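Local coordinates for protein glutamate--tRNA ligase (Elizabethkingia anophelis, PDB 6B1Z) that probably attaches glutamate to its tRNA in an ATP-dependent reaction, acting as a class I glutamyl-tRNA synthetase, at residues R13-P18 against T224-G229; T31-Y36 against I73-D78; D45-I50 against P77-K82; I50-T55 against P89-E94. All blocks are in the same frame, centred on the assembly; numbering follows the deposited sequence.

Contact 1 (R13-P18 against T224-G229); sequences RVRFAP and THVIRG. With FMT (formic acid), chain C.
Arg-15 reaches across to Val-226 and, with Arg-228, holds a bound formic acid molecule, probably as formate. From its CB the chain turns to a CG lying between backbone N and carbonyl carbon (chi1 81°), then folds again at chi2 (-61°), which brings the guanidinium back toward 224-229. Arg-15 NE passes 4.0 Å from Val-226 CG2 and carries a salt bridge to Asp-218. Arg-15 NH2 lies 3.7 Å from Val-226 CG1, which sits over one guanidinium face, toward its rim. The edge meets the ligand in a two-pronged grip: Arg-15 NH1 to its O1 is 2.9 Å, and Arg-15 NH2 to its O2 is 2.9 Å. Arg-228 NH1 binds that same O2 at 2.9 Å, consistent with a small anion-binding spot, though the ligand probably comes from the crystallisation liquor.

Strands 13-16 and 225-229 run parallel, 30° apart, consistent with the Rossmann-like catalytic core of class I synthetases. Just ahead of strand 225-229, Thr-224 N donates to Arg-13 O (2.9 Å) and Arg-13 N to Thr-224 OG1 (3.0 Å); His-225 N adds a weak bond to the same carbonyl. Beyond Val-14, a water accepts from the amides of Arg-15 and Ile-227, probably donating to His-225 O.

Contact 2 (T31-Y36 against I73-D78); sequences TALYDY and IGMVPD
A Schellman motif ends helix 62-73 and delivers Met-75 onto helix 26-41, where its side chain lies over the ring of Tyr-36 in a Met-aromatic contact. Gly-74 is the C-prime residue of the motif: its positive phi (95°) is a backbone shape that suits glycine, and the turn is closed by bonds from Met-75 N to Leu-70 O and from Gly-74 N to Glu-71 O. The chain leaves the turn with Met-75 directed at the helix.

Met-75 is modelled in two conformers, and the side-chain contacts given here belong to one of them. Met-75 CB sits almost squarely above the ring of Tyr-36, 3.9 Å from its centroid and 13° off the normal, as a CH-pi contact. Met-75 CG continues across the same face toward one side, 3.8 Å from Tyr-36 CD2, whereas the sulfur stands obliquely to the ring rather than over it. Tyr-36 has CG anti to its backbone N (chi1 -175°), which carries the ring out from the helix against Met-75. The methionine bends at its last torsion, and in this conformer Met-75 SD rests against both Leu-33 CA and Leu-33 CD1, each 3.6 Å away, while Met-75 CE reaches Ala-32 CB at 4.1 Å. Leu-70 and Met-327, the latter from helix 327-333, also touch Met-75.

The polar end of Tyr-36 is joined to the turn by a single water. That water lies 2.9 Å from Tyr-36 OH, donates to Gly-74 O, and accepts from Val-76 N at 3.0 Å.

Contact 3 (D45-I50 against P77-K82); sequences DFILRI and PDESPK
Ile-47 lies alongside Glu-79, both side chains pointing the same way, with Ile-47 CG1 against the carboxylate at 3.4 Å from Glu-79 OE1. With chi2 at 171° the glutamate stretches out, laying its CB and CG beside Ile-47 CG1 before the charged end goes on to Tyr-90 through OE1 and Arg-13 through OE2. Arg-13 NH1 also pairs with Asp-45, which probably eases the closeness of Asp-45 OD2 and Glu-79 OE2, 4.3 Å apart.

Backbone bonds of Asp-78 and Glu-79 lay this loop parallel to strand 45-48, the sheet neighbour of strand 13-16, with a single bridge at Ile-47 and Glu-79. Leu-48 N donates to Glu-79 O at 2.8 Å in a nearly straight bond (174°). Phe-46 O takes Asp-78 N at 2.8 Å and, weakly, Glu-79 N. Asp-78 returns a side-chain bond, its OD2 accepting Phe-46 N through the anti lone pair at 2.9 Å; Lys-40 holds the same oxygen.

On the other side from Ile-47, Pro-77 packs beside Phe-46 and meets Leu-48, with Pro-77 CG 3.7 Å from Leu-48 CB. Farther along, Pro-81 CG touches Ile-50 CG1 at 3.9 Å. Leu-48 O, buried here next to Pro-81 CD, has no hydrogen-bond partner in the model.

Contact 4 (I50-T55 against P89-E94); sequences IEDTDT and PYRQSE
Backbone bonds join Ile-50 to both neighbours of Arg-91: Ile-50 N donates to Tyr-90 O (2.9 Å), and Gln-92 N to Ile-50 O (3.0 Å), a single parallel bridge in a loop-to-loop pairing that follows strand 45-48.

Side-chain hydrogen bonds come from Asp-52, whose CG stands between backbone N and carbonyl carbon (chi1 62°), turning the carboxylate to Ser-93 in the 3-10 segment 92-93. Its two oxygens divide the work: Asp-52 OD1 accepts Ser-93 N at 2.8 Å, on the syn side but 35° out of the carboxylate plane, while Asp-52 OD2 takes Ser-93 OG at 2.6 Å from above that plane. Arg-91 passes beside the carboxylate yet pairs with Glu-94 and Glu-63.

Non-bonded packing completes the set. Thr-53 CG2 rests on Gln-92 CB at 3.6 Å. Glu-51 and Gln-92 cross obliquely, their flat ends 38° apart, with Glu-51 OE1 only 3.1 Å from Gln-92 OE1. These are two acceptors, so the approach gives no bond.

The amide is instead set by its NE2, bonded to Asp-217 and Asn-214, and Arg-49 holds Glu-51 OE2; partners beyond the two loops therefore probably impose this unfavourable oxygen pair.

How the contacts relate
All four contacts belong to the catalytic domain of the synthetase. Contacts 2, 3 and 4 are nested inside the loop that contact 1 closes across some 200 residues. Strand 13-16 (contact 1) and strand 45-48 (contact 3) are sheet neighbours, their contact centres about 11 Å apart, and helix 26-41 of contact 2 connects them along the chain. Contacts 2 and 3 share Pro-77 and Asp-78, while contacts 3 and 4 share Ile-50 and also meet through Tyr-90 and Glu-79. Contacts 2 and 4, with centres about 19 Å apart, do not touch. The chain after helix 62-73 thus meets the helix, the sheet edge and the following loop in succession, tying together the N-terminal part of the catalytic core.

Contact 1 (R13-P18 against T224-G229)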
loop_
_atom_site.group_PDB
_atom_site.type_symbol
_atom_site.label_atom_id
_atom_site.label_comp_id
_atom_site.label_asym_id
_atom_site.label_seq_id
_atom_site.Cartn_x
_atom_site.Cartn_y
_atom_site.Cartn_z
ATOM N N ARG A 13 11.720 0.336 -20.373
ATOM C CA ARG A 13 10.593 1.237 -20.133
ATOM C C ARG A 13 9.457 0.435 -19.518
ATOM O O ARG A 13 8.996 -0.546 -20.114
ATOM C CB ARG A 13 10.150 1.916 -21.436
ATOM C CG ARG A 13 11.197 2.878 -21.994
ATOM C CD ARG A 13 10.816 3.471 -23.334
ATOM N NE ARG A 13 9.508 4.125 -23.324
ATOM C CZ ARG A 13 9.245 5.321 -22.795
ATOM N NH1 ARG A 13 10.195 6.035 -22.182
ATOM N NH2 ARG A 13 8.007 5.794 -22.854
ATOM N N VAL A 14 9.030 0.834 -18.324
ATOM C CA VAL A 14 7.948 0.177 -17.597
ATOM C C VAL A 14 6.850 1.202 -17.354
ATOM O O VAL A 14 7.086 2.408 -17.390
ATOM C CB VAL A 14 8.425 -0.426 -16.257
ATOM C CG1 VAL A 14 9.500 -1.484 -16.497
ATOM C CG2 VAL A 14 8.935 0.687 -15.327
ATOM N N ARG A 15 5.639 0.720 -17.080
ATOM C CA ARG A 15 4.561 1.651 -16.768
ATOM C C ARG A 15 3.669 1.121 -15.654
ATOM O O ARG A 15 3.326 -0.063 -15.603
ATOM C CB ARG A 15 3.706 1.988 -18.014
ATOM C CG ARG A 15 2.624 0.957 -18.403
ATOM C CD ARG A 15 3.186 -0.426 -18.736
ATOM N NE ARG A 15 2.161 -1.280 -19.336
ATOM C CZ ARG A 15 1.276 -2.006 -18.658
ATOM N NH1 ARG A 15 1.281 -2.013 -17.327
ATOM N NH2 ARG A 15 0.377 -2.737 -19.321
ATOM N N PHE A 16 3.294 2.032 -14.762
ATOM C CA PHE A 16 2.259 1.790 -13.775
ATOM C C PHE A 16 0.963 2.287 -14.394
ATOM O O PHE A 16 0.890 3.453 -14.814
ATOM C CB PHE A 16 2.606 2.527 -12.478
ATOM C CG PHE A 16 1.663 2.259 -11.340
ATOM C CD1 PHE A 16 1.307 0.967 -11.006
ATOM C CD2 PHE A 16 1.164 3.315 -10.580
ATOM C CE1 PHE A 16 0.450 0.722 -9.953
ATOM C CE2 PHE A 16 0.300 3.071 -9.514
ATOM C CZ PHE A 16 -0.055 1.774 -9.206
ATOM N N ALA A 17 -0.037 1.411 -14.484
ATOM C CA ALA A 17 -1.277 1.699 -15.201
ATOM C C ALA A 17 -2.462 1.476 -14.275
ATOM O O ALA A 17 -3.252 0.549 -14.478
ATOM C CB ALA A 17 -1.384 0.841 -16.460
ATOM N N PRO A 18 -2.602 2.313 -13.249
ATOM C CA PRO A 18 -3.810 2.306 -12.427
ATOM C C PRO A 18 -4.974 2.989 -13.133
ATOM O O PRO A 18 -4.805 3.923 -13.933
ATOM C CB PRO A 18 -3.380 3.107 -11.193
ATOM C CG PRO A 18 -2.476 4.150 -11.759
ATOM C CD PRO A 18 -1.706 3.421 -12.872
ATOM N N THR A 224 8.874 -2.029 -22.602
ATOM C CA THR A 224 9.653 -3.258 -22.751
ATOM C C THR A 224 9.254 -4.358 -21.772
ATOM O O THR A 224 9.413 -5.545 -22.094
ATOM C CB THR A 224 11.148 -2.967 -22.577
ATOM O OG1 THR A 224 11.404 -2.472 -21.257
ATOM C CG2 THR A 224 11.636 -1.943 -23.608
ATOM N N HIS A 225 8.775 -3.997 -20.584
ATOM C CA HIS A 225 8.465 -4.964 -19.537
ATOM C C HIS A 225 7.160 -4.553 -18.885
ATOM O O HIS A 225 7.061 -3.440 -18.343
ATOM C CB HIS A 225 9.575 -5.036 -18.482
ATOM C CG HIS A 225 10.884 -5.535 -19.004
ATOM N ND1 HIS A 225 11.721 -4.759 -19.775
ATOM C CD2 HIS A 225 11.506 -6.729 -18.854
ATOM C CE1 HIS A 225 12.803 -5.454 -20.081
ATOM N NE2 HIS A 225 12.701 -6.650 -19.526
ATOM N N VAL A 226 6.175 -5.444 -18.931
ATOM C CA VAL A 226 4.875 -5.236 -18.300
ATOM C C VAL A 226 4.891 -6.004 -16.984
ATOM O O VAL A 226 4.877 -7.239 -16.983
ATOM C CB VAL A 226 3.731 -5.707 -19.210
ATOM C CG1 VAL A 226 2.401 -5.693 -18.478
ATOM C CG2 VAL A 226 3.671 -4.834 -20.453
ATOM N N ILE A 227 4.912 -5.273 -15.872
ATOM C CA ILE A 227 4.917 -5.835 -14.527
ATOM C C ILE A 227 3.551 -5.561 -13.929
ATOM O O ILE A 227 3.148 -4.398 -13.820
ATOM C CB ILE A 227 6.020 -5.217 -13.659
ATOM C CG1 ILE A 227 7.400 -5.403 -14.296
ATOM C CG2 ILE A 227 5.963 -5.808 -12.248
ATOM C CD1 ILE A 227 8.545 -4.619 -13.621
ATOM N N ARG A 228 2.828 -6.616 -13.555
ATOM C CA ARG A 228 1.449 -6.420 -13.111
ATOM C C ARG A 228 1.001 -7.604 -12.262
ATOM O O ARG A 228 1.709 -8.606 -12.136
ATOM C CB ARG A 228 0.523 -6.211 -14.314
ATOM C CG ARG A 228 0.413 -7.416 -15.221
ATOM C CD ARG A 228 -0.329 -7.058 -16.510
ATOM N NE ARG A 228 -0.517 -8.256 -17.326
ATOM C CZ ARG A 228 -0.956 -8.262 -18.584
ATOM N NH1 ARG A 228 -1.229 -7.119 -19.207
ATOM N NH2 ARG A 228 -1.099 -9.419 -19.218
ATOM N N GLY A 229 -0.209 -7.478 -11.675
ATOM C CA GLY A 229 -0.721 -8.523 -10.803
ATOM C C GLY A 229 -1.228 -9.749 -11.546
ATOM O O GLY A 229 -1.623 -9.686 -12.711
HETATM C C FMT C . -1.832 -3.975 -17.026
HETATM O O1 FMT C . -0.937 -3.565 -16.278
HETATM O O2 FMT C . -1.632 -4.440 -18.160
HETATM O O HOH W 1 5.445 -2.269 -16.377
#

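Contact 2 (T31-Y36 against I73-D78)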
loop_
_atom_site.group_PDB
_atom_site.type_symbol
_atom_site.label_atom_id
_atom_site.label_comp_id
_atom_site.label_asym_id
_atom_site.label_seq_id
_atom_site.Cartn_x
_atom_site.Cartn_y
_atom_site.Cartn_z
ATOM N N THR A 31 3.237 -3.129 -6.979
ATOM C CA THR A 31 3.478 -3.129 -8.418
ATOM C C THR A 31 4.212 -1.869 -8.848
ATOM O O THR A 31 5.211 -1.932 -9.583
ATOM C CB THR A 31 2.158 -3.279 -9.167
ATOM O OG1 THR A 31 1.638 -4.590 -8.912
ATOM C CG2 THR A 31 2.399 -3.099 -10.680
ATOM N N ALA A 32 3.740 -0.703 -8.388
ATOM C CA ALA A 32 4.426 0.546 -8.698
ATOM C C ALA A 32 5.873 0.523 -8.216
ATOM O O ALA A 32 6.775 0.961 -8.939
ATOM C CB ALA A 32 3.678 1.732 -8.067
ATOM N N LEU A 33 6.115 0.008 -7.004
ATOM C CA LEU A 33 7.473 -0.054 -6.474
ATOM C C LEU A 33 8.366 -0.925 -7.339
ATOM O O LEU A 33 9.495 -0.537 -7.665
ATOM C CB LEU A 33 7.455 -0.569 -5.034
ATOM C CG LEU A 33 8.834 -0.831 -4.428
ATOM C CD1 LEU A 33 9.652 0.455 -4.253
ATOM C CD2 LEU A 33 8.687 -1.546 -3.107
ATOM N N TYR A 34 7.883 -2.116 -7.712
ATOM C CA TYR A 34 8.719 -2.995 -8.527
ATOM C C TYR A 34 8.957 -2.406 -9.919
ATOM O O TYR A 34 10.053 -2.575 -10.475
ATOM C CB TYR A 34 8.106 -4.403 -8.591
ATOM C CG TYR A 34 8.183 -5.217 -7.297
ATOM C CD1 TYR A 34 8.869 -4.755 -6.164
ATOM C CD2 TYR A 34 7.565 -6.456 -7.211
ATOM C CE1 TYR A 34 8.917 -5.517 -4.993
ATOM C CE2 TYR A 34 7.619 -7.223 -6.049
ATOM C CZ TYR A 34 8.289 -6.751 -4.946
ATOM O OH TYR A 34 8.332 -7.526 -3.820
ATOM N N ASP A 35 7.965 -1.704 -10.491
ATOM C CA ASP A 35 8.200 -0.912 -11.703
ATOM C C ASP A 35 9.356 0.063 -11.517
ATOM O O ASP A 35 10.268 0.151 -12.353
ATOM C CB ASP A 35 6.955 -0.098 -12.061
ATOM C CG ASP A 35 5.893 -0.886 -12.758
ATOM O OD1 ASP A 35 6.226 -1.734 -13.620
ATOM O OD2 ASP A 35 4.695 -0.614 -12.467
ATOM N N TYR A 36 9.288 0.853 -10.442
ATOM C CA TYR A 36 10.281 1.889 -10.187
ATOM C C TYR A 36 11.660 1.285 -9.975
ATOM O O TYR A 36 12.646 1.714 -10.592
ATOM C CB TYR A 36 9.841 2.692 -8.962
ATOM C CG TYR A 36 10.709 3.882 -8.624
ATOM C CD1 TYR A 36 10.686 5.031 -9.403
ATOM C CD2 TYR A 36 11.541 3.860 -7.509
ATOM C CE1 TYR A 36 11.469 6.121 -9.085
ATOM C CE2 TYR A 36 12.327 4.943 -7.184
ATOM C CZ TYR A 36 12.294 6.074 -7.980
ATOM O OH TYR A 36 13.087 7.158 -7.660
ATOM N N ILE A 73 5.893 8.369 -1.097
ATOM C CA ILE A 73 6.856 7.275 -1.038
ATOM C C ILE A 73 8.181 7.632 -1.706
ATOM O O ILE A 73 9.221 7.055 -1.364
ATOM C CB ILE A 73 6.224 6.024 -1.666
ATOM C CG1 ILE A 73 4.997 5.589 -0.860
ATOM C CG2 ILE A 73 7.231 4.902 -1.766
ATOM C CD1 ILE A 73 4.052 4.699 -1.650
ATOM N N GLY A 74 8.181 8.583 -2.632
ATOM C CA GLY A 74 9.403 8.986 -3.299
ATOM C C GLY A 74 9.661 8.299 -4.627
ATOM O O GLY A 74 10.823 8.042 -4.966
ATOM N N MET A 75 8.607 7.998 -5.407
ATOM C CA MET A 75 8.722 7.301 -6.692
ATOM C C MET A 75 8.000 8.113 -7.770
ATOM O O MET A 75 6.934 7.702 -8.245
ATOM C CB MET A 75 8.144 5.894 -6.614
ATOM C CG MET A 75 8.624 5.069 -5.458
ATOM S SD MET A 75 8.042 3.371 -5.626
ATOM C CE MET A 75 6.266 3.541 -5.430
ATOM N N VAL A 76 8.585 9.237 -8.169
ATOM C CA VAL A 76 7.940 10.163 -9.105
ATOM C C VAL A 76 8.115 9.643 -10.531
ATOM O O VAL A 76 9.251 9.352 -10.946
ATOM C CB VAL A 76 8.525 11.561 -8.961
ATOM C CG1 VAL A 76 7.852 12.517 -9.935
ATOM C CG2 VAL A 76 8.387 12.070 -7.514
ATOM N N PRO A 77 7.039 9.542 -11.310
ATOM C CA PRO A 77 7.167 9.068 -12.690
ATOM C C PRO A 77 8.010 9.995 -13.554
ATOM O O PRO A 77 7.995 11.220 -13.404
ATOM C CB PRO A 77 5.715 9.027 -13.184
ATOM C CG PRO A 77 4.890 8.937 -11.928
ATOM C CD PRO A 77 5.634 9.730 -10.913
ATOM N N ASP A 78 8.727 9.384 -14.495
ATOM C CA ASP A 78 9.475 10.144 -15.495
ATOM C C ASP A 78 8.564 10.727 -16.569
ATOM O O ASP A 78 8.882 11.773 -17.156
ATOM C CB ASP A 78 10.518 9.232 -16.151
ATOM C CG ASP A 78 11.532 8.701 -15.162
ATOM O OD1 ASP A 78 12.166 9.525 -14.462
ATOM O OD2 ASP A 78 11.685 7.467 -15.062
HETATM O O HOH W 2 11.469 9.576 -7.621
#

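Contact 3 (D45-I50 against P77-K82)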
loop_
_atom_site.group_PDB
_atom_site.type_symbol
_atom_site.label_atom_id
_atom_site.label_comp_id
_atom_site.label_asym_id
_atom_site.label_seq_id
_atom_site.Cartn_x
_atom_site.Cartn_y
_atom_site.Cartn_z
ATOM N N ASP A 45 13.135 4.051 -17.774
ATOM C CA ASP A 45 12.067 5.030 -17.584
ATOM C C ASP A 45 10.849 4.420 -16.901
ATOM O O ASP A 45 10.449 3.292 -17.208
ATOM C CB ASP A 45 11.626 5.618 -18.928
ATOM C CG ASP A 45 12.788 6.138 -19.753
ATOM O OD1 ASP A 45 13.691 6.779 -19.168
ATOM O OD2 ASP A 45 12.799 5.923 -20.988
ATOM N N PHE A 46 10.236 5.194 -16.007
ATOM C CA PHE A 46 9.049 4.799 -15.256
ATOM C C PHE A 46 7.902 5.710 -15.684
ATOM O O PHE A 46 7.957 6.924 -15.461
ATOM C CB PHE A 46 9.347 4.887 -13.751
ATOM C CG PHE A 46 8.155 4.685 -12.839
ATOM C CD1 PHE A 46 7.359 3.561 -12.935
ATOM C CD2 PHE A 46 7.905 5.595 -11.809
ATOM C CE1 PHE A 46 6.281 3.368 -12.064
ATOM C CE2 PHE A 46 6.830 5.404 -10.938
ATOM C CZ PHE A 46 6.031 4.288 -11.066
ATOM N N ILE A 47 6.889 5.129 -16.320
ATOM C CA ILE A 47 5.775 5.853 -16.927
ATOM C C ILE A 47 4.534 5.637 -16.072
ATOM O O ILE A 47 4.280 4.521 -15.606
ATOM C CB ILE A 47 5.526 5.364 -18.375
ATOM C CG1 ILE A 47 6.589 5.887 -19.345
ATOM C CG2 ILE A 47 4.132 5.779 -18.887
ATOM C CD1 ILE A 47 7.932 5.225 -19.279
ATOM N N LEU A 48 3.753 6.698 -15.860
ATOM C CA LEU A 48 2.418 6.575 -15.278
ATOM C C LEU A 48 1.394 6.821 -16.374
ATOM O O LEU A 48 1.383 7.899 -16.987
ATOM C CB LEU A 48 2.216 7.577 -14.132
ATOM C CG LEU A 48 0.791 7.624 -13.563
ATOM C CD1 LEU A 48 0.419 6.318 -12.842
ATOM C CD2 LEU A 48 0.686 8.802 -12.586
ATOM N N ARG A 49 0.558 5.819 -16.647
ATOM C CA ARG A 49 -0.510 5.930 -17.628
ATOM C C ARG A 49 -1.838 5.748 -16.909
ATOM O O ARG A 49 -2.057 4.731 -16.236
ATOM C CB ARG A 49 -0.341 4.908 -18.758
ATOM C CG ARG A 49 -1.351 5.105 -19.886
ATOM C CD ARG A 49 -1.062 4.225 -21.104
ATOM N NE ARG A 49 -1.299 2.807 -20.805
ATOM C CZ ARG A 49 -0.444 1.822 -21.064
ATOM N NH1 ARG A 49 0.725 2.063 -21.643
ATOM N NH2 ARG A 49 -0.780 0.578 -20.770
ATOM N N ILE A 50 -2.709 6.739 -17.021
ATOM C CA ILE A 50 -3.990 6.724 -16.325
ATOM C C ILE A 50 -5.006 5.977 -17.181
ATOM O O ILE A 50 -5.249 6.320 -18.346
ATOM C CB ILE A 50 -4.459 8.149 -15.996
ATOM C CG1 ILE A 50 -3.473 8.816 -15.033
ATOM C CG2 ILE A 50 -5.893 8.127 -15.430
ATOM C CD1 ILE A 50 -3.270 8.092 -13.711
ATOM N N PRO A 77 7.039 9.542 -11.310
ATOM C CA PRO A 77 7.167 9.068 -12.690
ATOM C C PRO A 77 8.010 9.995 -13.554
ATOM O O PRO A 77 7.995 11.220 -13.404
ATOM C CB PRO A 77 5.715 9.027 -13.184
ATOM C CG PRO A 77 4.890 8.937 -11.928
ATOM C CD PRO A 77 5.634 9.730 -10.913
ATOM N N ASP A 78 8.727 9.384 -14.495
ATOM C CA ASP A 78 9.475 10.144 -15.495
ATOM C C ASP A 78 8.564 10.727 -16.569
ATOM O O ASP A 78 8.882 11.773 -17.156
ATOM C CB ASP A 78 10.518 9.232 -16.151
ATOM C CG ASP A 78 11.532 8.701 -15.162
ATOM O OD1 ASP A 78 12.166 9.525 -14.462
ATOM O OD2 ASP A 78 11.685 7.467 -15.062
ATOM N N GLU A 79 7.453 10.049 -16.850
ATOM C CA GLU A 79 6.455 10.451 -17.834
ATOM C C GLU A 79 5.092 10.230 -17.198
ATOM O O GLU A 79 4.877 9.193 -16.569
ATOM C CB GLU A 79 6.586 9.631 -19.128
ATOM C CG GLU A 79 7.964 9.777 -19.776
ATOM C CD GLU A 79 8.212 8.833 -20.935
ATOM O OE1 GLU A 79 7.248 8.373 -21.600
ATOM O OE2 GLU A 79 9.410 8.562 -21.195
ATOM N N SER A 80 4.194 11.219 -17.322
ATOM C CA SER A 80 2.901 11.180 -16.640
ATOM C C SER A 80 2.047 12.340 -17.132
ATOM O O SER A 80 2.557 13.237 -17.814
ATOM C CB SER A 80 3.084 11.278 -15.120
ATOM O OG SER A 80 3.574 12.564 -14.781
ATOM N N PRO A 81 0.758 12.388 -16.793
ATOM C CA PRO A 81 -0.008 13.605 -17.120
ATOM C C PRO A 81 0.571 14.856 -16.476
ATOM O O PRO A 81 0.559 15.930 -17.091
ATOM C CB PRO A 81 -1.418 13.278 -16.604
ATOM C CG PRO A 81 -1.495 11.792 -16.627
ATOM C CD PRO A 81 -0.108 11.304 -16.276
ATOM N N LYS A 82 1.100 14.748 -15.253
ATOM C CA LYS A 82 1.629 15.930 -14.571
ATOM C C LYS A 82 2.953 16.379 -15.179
ATOM O O LYS A 82 3.219 17.583 -15.286
ATOM C CB LYS A 82 1.799 15.634 -13.075
ATOM C CG LYS A 82 2.279 16.782 -12.215
ATOM C CD LYS A 82 2.160 16.397 -10.740
ATOM C CE LYS A 82 2.514 17.547 -9.809
ATOM N NZ LYS A 82 2.215 17.191 -8.386
#

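Contact 4 (I50-T55 against P89-E94)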
loop_
_atom_site.group_PDB
_atom_site.type_symbol
_atom_site.label_atom_id
_atom_site.label_comp_id
_atom_site.label_asym_id
_atom_site.label_seq_id
_atom_site.Cartn_x
_atom_site.Cartn_y
_atom_site.Cartn_z
ATOM N N ILE A 50 -2.709 6.739 -17.021
ATOM C CA ILE A 50 -3.990 6.724 -16.325
ATOM C C ILE A 50 -5.006 5.977 -17.181
ATOM O O ILE A 50 -5.249 6.320 -18.346
ATOM C CB ILE A 50 -4.459 8.149 -15.996
ATOM C CG1 ILE A 50 -3.473 8.816 -15.033
ATOM C CG2 ILE A 50 -5.893 8.127 -15.430
ATOM C CD1 ILE A 50 -3.270 8.092 -13.711
ATOM N N GLU A 51 -5.586 4.930 -16.601
ATOM C CA GLU A 51 -6.486 4.043 -17.322
ATOM C C GLU A 51 -7.924 4.487 -17.083
ATOM O O GLU A 51 -8.682 3.866 -16.336
ATOM C CB GLU A 51 -6.262 2.613 -16.863
ATOM C CG GLU A 51 -4.810 2.246 -16.841
ATOM C CD GLU A 51 -4.349 1.744 -18.177
ATOM O OE1 GLU A 51 -4.921 0.718 -18.608
ATOM O OE2 GLU A 51 -3.463 2.384 -18.797
ATOM N N ASP A 52 -8.285 5.597 -17.723
ATOM C CA ASP A 52 -9.564 6.243 -17.460
ATOM C C ASP A 52 -10.548 6.112 -18.619
ATOM O O ASP A 52 -11.363 7.011 -18.838
ATOM C CB ASP A 52 -9.364 7.721 -17.099
ATOM C CG ASP A 52 -8.736 8.533 -18.229
ATOM O OD1 ASP A 52 -8.091 7.934 -19.116
ATOM O OD2 ASP A 52 -8.888 9.777 -18.217
ATOM N N THR A 53 -10.526 4.993 -19.357
ATOM C CA THR A 53 -11.533 4.817 -20.403
ATOM C C THR A 53 -12.866 4.293 -19.881
ATOM O O THR A 53 -13.875 4.409 -20.587
ATOM C CB THR A 53 -11.051 3.873 -21.508
ATOM O OG1 THR A 53 -10.655 2.619 -20.944
ATOM C CG2 THR A 53 -9.890 4.494 -22.275
ATOM N N ASP A 54 -12.906 3.711 -18.682
ATOM C CA ASP A 54 -14.174 3.230 -18.123
ATOM C C ASP A 54 -14.791 4.377 -17.324
ATOM O O ASP A 54 -14.706 4.449 -16.096
ATOM C CB ASP A 54 -13.962 1.980 -17.278
ATOM C CG ASP A 54 -15.262 1.239 -17.002
ATOM O OD1 ASP A 54 -16.325 1.713 -17.453
ATOM O OD2 ASP A 54 -15.215 0.184 -16.337
ATOM N N THR A 55 -15.431 5.284 -18.065
ATOM C CA THR A 55 -15.899 6.549 -17.507
ATOM C C THR A 55 -16.878 6.356 -16.353
ATOM O O THR A 55 -16.931 7.190 -15.443
ATOM C CB THR A 55 -16.546 7.386 -18.613
ATOM O OG1 THR A 55 -15.745 7.311 -19.799
ATOM C CG2 THR A 55 -16.671 8.841 -18.185
ATOM N N PRO A 89 -0.824 11.868 -25.125
ATOM C CA PRO A 89 -1.379 11.938 -23.765
ATOM C C PRO A 89 -1.144 10.689 -22.933
ATOM O O PRO A 89 -1.208 9.566 -23.433
ATOM C CB PRO A 89 -2.885 12.121 -24.002
ATOM C CG PRO A 89 -3.012 12.592 -25.426
ATOM C CD PRO A 89 -1.889 11.896 -26.146
ATOM N N TYR A 90 -0.895 10.897 -21.645
ATOM C CA TYR A 90 -0.744 9.781 -20.720
ATOM C C TYR A 90 -2.043 9.451 -19.999
ATOM O O TYR A 90 -2.019 8.678 -19.036
ATOM C CB TYR A 90 0.391 10.068 -19.718
ATOM C CG TYR A 90 1.733 10.055 -20.414
ATOM C CD1 TYR A 90 2.398 8.859 -20.647
ATOM C CD2 TYR A 90 2.311 11.247 -20.884
ATOM C CE1 TYR A 90 3.612 8.833 -21.325
ATOM C CE2 TYR A 90 3.526 11.232 -21.564
ATOM C CZ TYR A 90 4.173 10.026 -21.767
ATOM O OH TYR A 90 5.368 9.993 -22.440
ATOM N N ARG A 91 -3.170 10.004 -20.444
ATOM C CA ARG A 91 -4.497 9.535 -20.042
ATOM C C ARG A 91 -5.158 8.869 -21.236
ATOM O O ARG A 91 -5.219 9.453 -22.323
ATOM C CB ARG A 91 -5.389 10.672 -19.550
ATOM C CG ARG A 91 -4.852 11.451 -18.389
ATOM C CD ARG A 91 -5.882 12.474 -17.970
ATOM N NE ARG A 91 -5.432 13.267 -16.826
ATOM C CZ ARG A 91 -5.348 14.589 -16.826
ATOM N NH1 ARG A 91 -5.706 15.283 -17.905
ATOM N NH2 ARG A 91 -4.935 15.242 -15.735
ATOM N N GLN A 92 -5.661 7.651 -21.033
ATOM C CA GLN A 92 -6.223 6.905 -22.157
ATOM C C GLN A 92 -7.489 7.558 -22.704
ATOM O O GLN A 92 -7.777 7.434 -23.909
ATOM C CB GLN A 92 -6.472 5.460 -21.725
ATOM C CG GLN A 92 -5.156 4.711 -21.487
ATOM C CD GLN A 92 -5.340 3.224 -21.294
ATOM O OE1 GLN A 92 -6.179 2.786 -20.510
ATOM N NE2 GLN A 92 -4.532 2.444 -21.987
ATOM N N SER A 93 -8.243 8.282 -21.864
ATOM C CA SER A 93 -9.435 8.982 -22.349
ATOM C C SER A 93 -9.107 10.022 -23.416
ATOM O O SER A 93 -10.006 10.455 -24.146
ATOM C CB SER A 93 -10.181 9.660 -21.196
ATOM O OG SER A 93 -9.410 10.691 -20.590
ATOM N N GLU A 94 -7.841 10.413 -23.533
ATOM C CA GLU A 94 -7.418 11.466 -24.439
ATOM C C GLU A 94 -6.745 10.924 -25.693
ATOM O O GLU A 94 -6.183 11.708 -26.471
ATOM C CB GLU A 94 -6.489 12.422 -23.689
ATOM C CG GLU A 94 -7.222 13.137 -22.560
ATOM C CD GLU A 94 -6.302 13.935 -21.661
ATOM O OE1 GLU A 94 -5.092 13.969 -21.952
ATOM O OE2 GLU A 94 -6.790 14.519 -20.666
#